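PDB 6T7J: carbon monoxide dehydrogenase from Thermococcus sp. AM4, which catalyses the oxidation of carbon monoxide to carbon dioxide with ferredoxin as probable electron acceptor, and is captured here with a nickel-free cluster C. Local coordinates for residues A[415-420]-A[512-517]; A[464-469]-A[474-479]; A[480-485]-A[490-495]. All blocks are in the same frame, centred on the assembly; numbering follows the deposited sequence.

Contact 1 of 3, residues A[415-420]-A[512-517]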
loop_
_atom_site.group_PDB
_atom_site.type_symbol
_atom_site.label_atom_id
_atom_site.label_comp_id
_atom_site.label_asym_id
_atom_site.label_seq_id
_atom_site.Cartn_x
_atom_site.Cartn_y
_atom_site.Cartn_z
ATOM N N ALA A 415 -7.515 31.860 -15.348
ATOM C CA ALA A 415 -6.908 30.546 -15.187
ATOM C C ALA A 415 -6.402 30.038 -16.534
ATOM O O ALA A 415 -6.476 30.728 -17.554
ATOM C CB ALA A 415 -7.904 29.560 -14.568
ATOM N N GLY A 416 -5.879 28.815 -16.524
ATOM C CA GLY A 416 -5.437 28.176 -17.746
ATOM C C GLY A 416 -3.991 28.405 -18.114
ATOM O O GLY A 416 -3.673 28.475 -19.307
ATOM N N PHE A 417 -3.096 28.512 -17.133
ATOM C CA PHE A 417 -1.689 28.807 -17.399
ATOM C C PHE A 417 -0.884 27.512 -17.328
ATOM O O PHE A 417 -0.186 27.227 -16.355
ATOM C CB PHE A 417 -1.163 29.856 -16.423
ATOM C CG PHE A 417 -1.725 31.227 -16.654
ATOM C CD1 PHE A 417 -1.331 31.977 -17.752
ATOM C CD2 PHE A 417 -2.654 31.765 -15.779
ATOM C CE1 PHE A 417 -1.852 33.239 -17.970
ATOM C CE2 PHE A 417 -3.179 33.026 -15.992
ATOM C CZ PHE A 417 -2.776 33.763 -17.090
ATOM N N SER A 418 -0.994 26.717 -18.388
ATOM C CA SER A 418 -0.087 25.596 -18.564
ATOM C C SER A 418 1.291 26.108 -18.982
ATOM O O SER A 418 1.481 27.292 -19.276
ATOM C CB SER A 418 -0.638 24.620 -19.603
ATOM O OG SER A 418 -0.789 25.250 -20.863
ATOM N N VAL A 419 2.268 25.198 -19.001
ATOM C CA VAL A 419 3.617 25.576 -19.417
ATOM C C VAL A 419 3.604 26.084 -20.854
ATOM O O VAL A 419 4.285 27.062 -21.192
ATOM C CB VAL A 419 4.584 24.390 -19.243
ATOM C CG1 VAL A 419 5.989 24.791 -19.660
ATOM C CG2 VAL A 419 4.570 23.905 -17.802
ATOM N N GLU A 420 2.819 25.437 -21.717
ATOM C CA GLU A 420 2.692 25.899 -23.094
ATOM C C GLU A 420 2.090 27.297 -23.150
ATOM O O GLU A 420 2.569 28.159 -23.896
ATOM C CB GLU A 420 1.846 24.914 -23.900
ATOM C CG GLU A 420 2.539 23.591 -24.192
ATOM C CD GLU A 420 2.381 22.586 -23.066
ATOM O OE1 GLU A 420 3.062 21.538 -23.104
ATOM O OE2 GLU A 420 1.577 22.842 -22.146
ATOM N N ASN A 512 0.362 40.894 -19.635
ATOM C CA ASN A 512 -1.079 40.784 -19.386
ATOM C C ASN A 512 -1.438 39.454 -18.721
ATOM O O ASN A 512 -2.327 38.725 -19.166
ATOM C CB ASN A 512 -1.884 40.989 -20.672
ATOM C CG ASN A 512 -3.337 41.315 -20.395
ATOM O OD1 ASN A 512 -3.681 41.788 -19.310
ATOM N ND2 ASN A 512 -4.200 41.057 -21.369
ATOM N N ILE A 513 -0.733 39.146 -17.638
ATOM C CA ILE A 513 -1.036 37.977 -16.814
ATOM C C ILE A 513 -1.201 38.448 -15.376
ATOM O O ILE A 513 -0.747 39.544 -15.013
ATOM C CB ILE A 513 0.066 36.896 -16.926
ATOM C CG1 ILE A 513 1.422 37.465 -16.503
ATOM C CG2 ILE A 513 0.132 36.335 -18.341
ATOM C CD1 ILE A 513 2.541 36.448 -16.524
ATOM N N PRO A 514 -1.875 37.665 -14.540
ATOM C CA PRO A 514 -1.954 38.006 -13.116
ATOM C C PRO A 514 -0.648 37.679 -12.417
ATOM O O PRO A 514 0.202 36.972 -12.980
ATOM C CB PRO A 514 -3.103 37.123 -12.599
ATOM C CG PRO A 514 -3.781 36.579 -13.823
ATOM C CD PRO A 514 -2.730 36.515 -14.873
ATOM N N PRO A 515 -0.436 38.180 -11.195
ATOM C CA PRO A 515 0.757 37.783 -10.435
ATOM C C PRO A 515 0.666 36.391 -9.828
ATOM O O PRO A 515 1.655 35.925 -9.245
ATOM C CB PRO A 515 0.843 38.857 -9.341
ATOM C CG PRO A 515 -0.565 39.280 -9.135
ATOM C CD PRO A 515 -1.240 39.186 -10.476
ATOM N N CYS A 516 -0.483 35.723 -9.938
ATOM C CA CYS A 516 -0.664 34.362 -9.445
ATOM C C CYS A 516 -1.177 33.503 -10.592
ATOM O O CYS A 516 -2.214 33.815 -11.185
ATOM C CB CYS A 516 -1.635 34.327 -8.262
ATOM S SG CYS A 516 -1.041 35.203 -6.791
ATOM N N LEU A 517 -0.457 32.425 -10.894
ATOM C CA LEU A 517 -0.711 31.601 -12.072
ATOM C C LEU A 517 -1.345 30.277 -11.652
ATOM O O LEU A 517 -0.704 29.443 -10.996
ATOM C CB LEU A 517 0.579 31.376 -12.860
ATOM C CG LEU A 517 1.269 32.647 -13.371
ATOM C CD1 LEU A 517 2.405 32.311 -14.322
ATOM C CD2 LEU A 517 0.270 33.583 -14.038
#
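Phe-417, in the turn that leads from strand 411-415 into helix 419-425, comes level with Leu-517 of strand 516-518, their CA atoms 6.1 Å apart. Strand 516-518 is the outermost strand on one side of a six-stranded parallel sheet with Rossmann-like strand order, so the turn lies along the edge of this alpha/beta sheet. A backbone hydrogen bond between Phe-417 and His-518 strengthens the join, while residues 415-420 and 512-517 themselves meet through apolar side chains alone. The aromatic ring carries the contact. Its CG is anti to the carbonyl carbon (chi1 -70°), which sends the ring toward residues 513-517, where three residues gather round it. Leu-517 supplies a CH-pi contact: CD2 sits over one face, 4.0 Å from the ring centroid and 14° off the normal, and the two side chains run nearly at right angles. Farther out, Ile-513 lays its CG2 branch obliquely against the ring, 3.7 Å from CE1 of Phe-417. Pro-514 approaches from the direction opposite to the phenylalanine side chain and meets the far end of the ring. Pro-247 packs against the same phenylalanine from a neighbouring loop. Replacing Phe-417 by an alanine would probably open a gap between the turn and the sheet edge, leaving the Leu-517 methyl without its aromatic face and Ile-513 and Pro-514 without the surface they rest on. Just after the phenylalanine, Ser-418 is the N-cap of helix 419-425, its OG bonded to the backbone N of Ala-421. The tightest approach between the two segments is made by the proline ring, whose CD lies 3.5 Å from CZ of Phe-417.

Contact 2 of 3, residues A[464-469]-A[474-479]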
loop_
_atom_site.group_PDB
_atom_site.type_symbol
_atom_site.label_atom_id
_atom_site.label_comp_id
_atom_site.label_asym_id
_atom_site.label_seq_id
_atom_site.Cartn_x
_atom_site.Cartn_y
_atom_site.Cartn_z
ATOM N N THR A 464 -2.472 34.268 2.369
ATOM C CA THR A 464 -1.489 35.111 3.042
ATOM C C THR A 464 -0.085 34.854 2.506
ATOM O O THR A 464 0.674 35.800 2.263
ATOM C CB THR A 464 -1.546 34.894 4.556
ATOM O OG1 THR A 464 -2.775 35.425 5.069
ATOM C CG2 THR A 464 -0.388 35.598 5.244
ATOM N N LEU A 465 0.274 33.584 2.295
ATOM C CA LEU A 465 1.572 33.274 1.709
ATOM C C LEU A 465 1.682 33.827 0.295
ATOM O O LEU A 465 2.707 34.421 -0.066
ATOM C CB LEU A 465 1.800 31.762 1.714
ATOM C CG LEU A 465 3.166 31.310 1.199
ATOM C CD1 LEU A 465 4.260 31.791 2.127
ATOM C CD2 LEU A 465 3.215 29.804 1.059
ATOM N N ALA A 466 0.636 33.646 -0.520
ATOM C CA ALA A 466 0.672 34.179 -1.879
ATOM C C ALA A 466 0.863 35.694 -1.875
ATOM O O ALA A 466 1.672 36.229 -2.647
ATOM C CB ALA A 466 -0.607 33.796 -2.623
ATOM N N LYS A 467 0.131 36.396 -1.003
ATOM C CA LYS A 467 0.238 37.849 -0.910
ATOM C C LYS A 467 1.640 38.271 -0.493
ATOM O O LYS A 467 2.251 39.151 -1.116
ATOM C CB LYS A 467 -0.781 38.381 0.099
ATOM C CG LYS A 467 -2.200 38.546 -0.409
ATOM C CD LYS A 467 -3.012 39.328 0.616
ATOM C CE LYS A 467 -4.487 38.978 0.571
ATOM N NZ LYS A 467 -5.193 39.681 -0.535
ATOM N N GLU A 468 2.150 37.676 0.589
ATOM C CA GLU A 468 3.463 38.056 1.094
ATOM C C GLU A 468 4.553 37.767 0.076
ATOM O O GLU A 468 5.570 38.468 0.044
ATOM C CB GLU A 468 3.755 37.327 2.405
ATOM C CG GLU A 468 2.911 37.786 3.583
ATOM C CD GLU A 468 3.206 39.218 3.987
ATOM O OE1 GLU A 468 2.259 40.033 4.017
ATOM O OE2 GLU A 468 4.382 39.529 4.274
ATOM N N LEU A 469 4.361 36.753 -0.770
ATOM C CA LEU A 469 5.364 36.461 -1.786
ATOM C C LEU A 469 5.283 37.445 -2.949
ATOM O O LEU A 469 6.307 37.982 -3.387
ATOM C CB LEU A 469 5.212 35.020 -2.279
ATOM C CG LEU A 469 5.711 33.952 -1.303
ATOM C CD1 LEU A 469 5.564 32.566 -1.898
ATOM C CD2 LEU A 469 7.156 34.214 -0.902
ATOM N N VAL A 474 7.883 38.064 -6.060
ATOM C CA VAL A 474 8.071 36.632 -6.265
ATOM C C VAL A 474 6.873 36.111 -7.047
ATOM O O VAL A 474 5.735 36.173 -6.563
ATOM C CB VAL A 474 8.230 35.873 -4.939
ATOM C CG1 VAL A 474 8.521 34.403 -5.202
ATOM C CG2 VAL A 474 9.332 36.497 -4.095
ATOM N N LEU A 475 7.128 35.601 -8.252
ATOM C CA LEU A 475 6.067 35.045 -9.081
ATOM C C LEU A 475 5.503 33.788 -8.432
ATOM O O LEU A 475 6.234 32.817 -8.182
ATOM C CB LEU A 475 6.594 34.745 -10.482
ATOM C CG LEU A 475 5.638 34.054 -11.457
ATOM C CD1 LEU A 475 4.368 34.873 -11.658
ATOM C CD2 LEU A 475 6.333 33.801 -12.785
ATOM N N VAL A 476 4.203 33.811 -8.165
ATOM C CA VAL A 476 3.484 32.735 -7.501
ATOM C C VAL A 476 2.748 31.932 -8.560
ATOM O O VAL A 476 1.920 32.483 -9.300
ATOM C CB VAL A 476 2.507 33.296 -6.453
ATOM C CG1 VAL A 476 1.659 32.208 -5.859
ATOM C CG2 VAL A 476 3.266 34.006 -5.360
ATOM N N VAL A 477 3.039 30.638 -8.660
ATOM C CA VAL A 477 2.222 29.718 -9.433
ATOM C C VAL A 477 1.702 28.668 -8.465
ATOM O O VAL A 477 2.192 28.543 -7.342
ATOM C CB VAL A 477 2.989 29.059 -10.598
ATOM C CG1 VAL A 477 3.741 30.105 -11.402
ATOM C CG2 VAL A 477 3.935 27.993 -10.075
ATOM N N GLY A 478 0.692 27.921 -8.885
ATOM C CA GLY A 478 0.201 26.887 -7.988
ATOM C C GLY A 478 -0.962 26.107 -8.556
ATOM O O GLY A 478 -1.544 26.460 -9.588
ATOM N N THR A 479 -1.304 25.040 -7.833
ATOM C CA THR A 479 -2.338 24.098 -8.256
ATOM C C THR A 479 -3.314 23.821 -7.121
ATOM O O THR A 479 -3.113 24.227 -5.972
ATOM C CB THR A 479 -1.747 22.761 -8.732
ATOM O OG1 THR A 479 -1.438 21.943 -7.596
ATOM C CG2 THR A 479 -0.489 22.973 -9.568
#
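Leu-469 and Val-476 face one another across the interface between helix 464-469 and strand 474-478, with CB of the leucine 3.8 Å from CG2 of the valine. The two elements run nearly antiparallel, at 151°, and their axes come within 8.3 Å. From the helix, the CB of Leu-469 points at the strand; from the strand, Val-474 and Val-476, two residues apart and therefore on the same side, point back at the helix, whereas the intervening Leu-475 is directed away. The Val-476 side chain spans two helical positions. Its CG2, anti to the carbonyl carbon, reaches Leu-469 and the carbonyl oxygen of Ala-466, and its CG1, anti to the backbone N (chi1 174°), is turned toward Ala-466, whose CB it approaches to 4.3 Å. The small alanine is consistent with the close approach of helix and strand. Nearer the connecting turn, the side chains of Leu-469 and Val-474 meet at their CB atoms, 4.1 Å apart. In this place the chain also makes a weak backbone hydrogen bond, Val-474 N to Leu-469 O, 3.1 Å long but bent to 131° at the hydrogen. The same oxygen lies 3.2 Å from CB of Val-474, a mark of how tightly the chain reverses. Val-446 and Ile-448 of strand 444-448 pack against the same group of side chains, and Ile-621 of helix 610-627 reaches Val-474. The arrangement is that of a beta-alpha-beta crossover: helix 460-471 links the neighbouring parallel strands 444-448 and 474-478 and packs on their apolar side chains.

Contact 3 of 3, residues A[480-485]-A[490-495]. With MSK (Broken Fe4S4 cluster), chain F.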
loop_
_atom_site.group_PDB
_atom_site.type_symbol
_atom_site.label_atom_id
_atom_site.label_comp_id
_atom_site.label_asym_id
_atom_site.label_seq_id
_atom_site.Cartn_x
_atom_site.Cartn_y
_atom_site.Cartn_z
ATOM N N GLY A 480 -4.392 23.118 -7.473
ATOM C CA GLY A 480 -5.295 22.510 -6.514
ATOM C C GLY A 480 -6.134 23.499 -5.721
ATOM O O GLY A 480 -6.545 24.567 -6.202
ATOM N N CYS A 481 -6.407 23.119 -4.471
ATOM C CA CYS A 481 -7.248 23.952 -3.629
ATOM C C CYS A 481 -6.558 25.256 -3.250
ATOM O O CYS A 481 -7.250 26.232 -2.940
ATOM C CB CYS A 481 -7.689 23.175 -2.386
ATOM S SG CYS A 481 -8.831 21.796 -2.740
ATOM N N TRP A 482 -5.223 25.321 -3.306
ATOM C CA TRP A 482 -4.586 26.633 -3.236
ATOM C C TRP A 482 -5.052 27.513 -4.376
ATOM O O TRP A 482 -5.308 28.707 -4.183
ATOM C CB TRP A 482 -3.059 26.551 -3.278
ATOM C CG TRP A 482 -2.489 27.957 -3.417
ATOM C CD1 TRP A 482 -2.210 28.827 -2.403
ATOM C CD2 TRP A 482 -2.211 28.670 -4.637
ATOM N NE1 TRP A 482 -1.746 30.016 -2.908
ATOM C CE2 TRP A 482 -1.744 29.949 -4.275
ATOM C CE3 TRP A 482 -2.302 28.346 -5.994
ATOM C CZ2 TRP A 482 -1.369 30.900 -5.220
ATOM C CZ3 TRP A 482 -1.932 29.295 -6.931
ATOM C CH2 TRP A 482 -1.466 30.554 -6.540
ATOM N N SER A 483 -5.129 26.962 -5.589
ATOM C CA SER A 483 -5.555 27.775 -6.716
ATOM C C SER A 483 -7.021 28.164 -6.581
ATOM O O SER A 483 -7.396 29.286 -6.921
ATOM C CB SER A 483 -5.296 27.044 -8.030
ATOM O OG SER A 483 -3.928 26.706 -8.138
ATOM N N ILE A 484 -7.848 27.261 -6.053
ATOM C CA ILE A 484 -9.241 27.641 -5.796
ATOM C C ILE A 484 -9.305 28.778 -4.781
ATOM O O ILE A 484 -10.084 29.729 -4.943
ATOM C CB ILE A 484 -10.062 26.421 -5.340
ATOM C CG1 ILE A 484 -9.994 25.315 -6.392
ATOM C CG2 ILE A 484 -11.511 26.819 -5.101
ATOM C CD1 ILE A 484 -10.681 24.035 -5.973
ATOM N N ALA A 485 -8.477 28.717 -3.735
ATOM C CA ALA A 485 -8.460 29.772 -2.724
ATOM C C ALA A 485 -7.999 31.099 -3.316
ATOM O O ALA A 485 -8.604 32.151 -3.072
ATOM C CB ALA A 485 -7.559 29.362 -1.560
ATOM N N GLY A 490 -9.226 36.696 -5.164
ATOM C CA GLY A 490 -9.050 37.768 -6.121
ATOM C C GLY A 490 -7.611 37.896 -6.569
ATOM O O GLY A 490 -7.257 38.831 -7.294
ATOM N N LEU A 491 -6.771 36.956 -6.138
ATOM C CA LEU A 491 -5.360 36.961 -6.500
ATOM C C LEU A 491 -5.116 36.523 -7.937
ATOM O O LEU A 491 -3.966 36.561 -8.389
ATOM C CB LEU A 491 -4.576 36.066 -5.542
ATOM C CG LEU A 491 -4.588 36.512 -4.079
ATOM C CD1 LEU A 491 -3.878 35.494 -3.207
ATOM C CD2 LEU A 491 -3.950 37.886 -3.935
ATOM N N MET A 492 -6.156 36.110 -8.659
ATOM C CA MET A 492 -6.036 35.749 -10.066
ATOM C C MET A 492 -6.906 36.624 -10.956
ATOM O O MET A 492 -7.066 36.318 -12.143
ATOM C CB MET A 492 -6.379 34.270 -10.269
ATOM C CG MET A 492 -5.327 33.324 -9.717
ATOM S SD MET A 492 -5.851 31.600 -9.685
ATOM C CE MET A 492 -4.404 30.827 -8.966
ATOM N N SER A 493 -7.472 37.697 -10.416
ATOM C CA SER A 493 -8.235 38.651 -11.201
ATOM C C SER A 493 -7.293 39.654 -11.862
ATOM O O SER A 493 -6.150 39.822 -11.430
ATOM C CB SER A 493 -9.247 39.370 -10.312
ATOM O OG SER A 493 -8.604 40.045 -9.245
ATOM N N PRO A 494 -7.745 40.323 -12.929
ATOM C CA PRO A 494 -6.857 41.276 -13.618
ATOM C C PRO A 494 -6.322 42.385 -12.725
ATOM O O PRO A 494 -5.245 42.923 -13.010
ATOM C CB PRO A 494 -7.750 41.833 -14.735
ATOM C CG PRO A 494 -8.735 40.750 -14.998
ATOM C CD PRO A 494 -9.008 40.122 -13.661
ATOM N N LYS A 495 -7.033 42.741 -11.654
ATOM C CA LYS A 495 -6.562 43.766 -10.729
ATOM C C LYS A 495 -5.621 43.221 -9.661
ATOM O O LYS A 495 -5.094 44.010 -8.870
ATOM C CB LYS A 495 -7.752 44.462 -10.054
ATOM C CG LYS A 495 -8.573 43.569 -9.126
ATOM C CD LYS A 495 -8.120 43.675 -7.670
ATOM C CE LYS A 495 -8.759 42.587 -6.815
ATOM N NZ LYS A 495 -7.855 42.106 -5.728
HETATM S S1 MSK F . -8.578 17.955 -4.172
HETATM S S3 MSK F . -5.782 16.562 -2.653
HETATM S S4 MSK F . -7.973 18.407 -0.762
HETATM S S5 MSK F . -6.060 19.710 -3.324
HETATM FE FE1 MSK F . -7.080 17.189 -5.680
HETATM FE FE2 MSK F . -8.034 19.584 -2.602
HETATM FE FE3 MSK F . -5.887 18.390 -1.388
HETATM FE FE4 MSK F . -7.952 16.878 -2.273
#
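The indole of Trp-482 receives the methyl end of Met-492 at its six-membered ring, CE lying 3.5 Å from CZ3 and 3.8 Å from CH2. The methyl comes in obliquely, neither squarely over a face nor in line with an edge. The imidazole of His-462 also meets the indole, its plane turned by about 75°, and Ala-466 touches it from helix 460-471. With CG anti to the backbone N (chi1 171°), the indole is carried to where its far end approaches the loop after helix 480-489. Met-492 covers the remaining distance with a chain extended beyond CG, and also brings CE to 4.0 Å from CB of Ser-483. Its SD lies 3.9 Å from the carbonyl oxygen of that serine. The loop that presents the methionine is a type I turn from Gly-490 to Ser-493. Here the OG of Ser-493 donates a 2.7 Å hydrogen bond to the carbonyl oxygen of Gly-490, tilted 26° from the carbonyl plane, so that both ends of the turn are tied together. In the first turn of helix 480-489, Cys-481 binds an iron, FE2, of the broken cluster through SG at 2.4 Å, and its neighbour Gly-480 presents no side chain to crowd the bridging sulfur S5. Between residues 480-485 and 490-495 no hydrogen bond is made. The packing falls to Trp-482 and Ser-483, which follow Cys-481 directly, so the loop rests against the same helical turn that carries the cysteine ligand, while Cys-481 itself does not touch it and is given over to the iron.

All three contacts are buried and gather round strands 474-478 and 516-518 of one parallel sheet. Contacts 1 and 2 both hold strands of it: Leu-517 of the outermost strand is probably hydrogen-bonded to Val-476 and Gly-478 of the next, so one covers the sheet edge while the other packs a helix on the adjoining strand. Contact 3 follows contact 2 directly in the chain, and its Trp-482 packs on Val-476 (CZ2 to CG1, 3.4 Å), while Met-492 lies against Cys-516 of contact 1. Chemistry differs: a ring among aliphatic groups in contact 1, aliphatic side chains plus a weak backbone hydrogen bond in contact 2, and in contact 3 a methionine methyl at an indole, with neighbouring Cys-481 directed to the cluster.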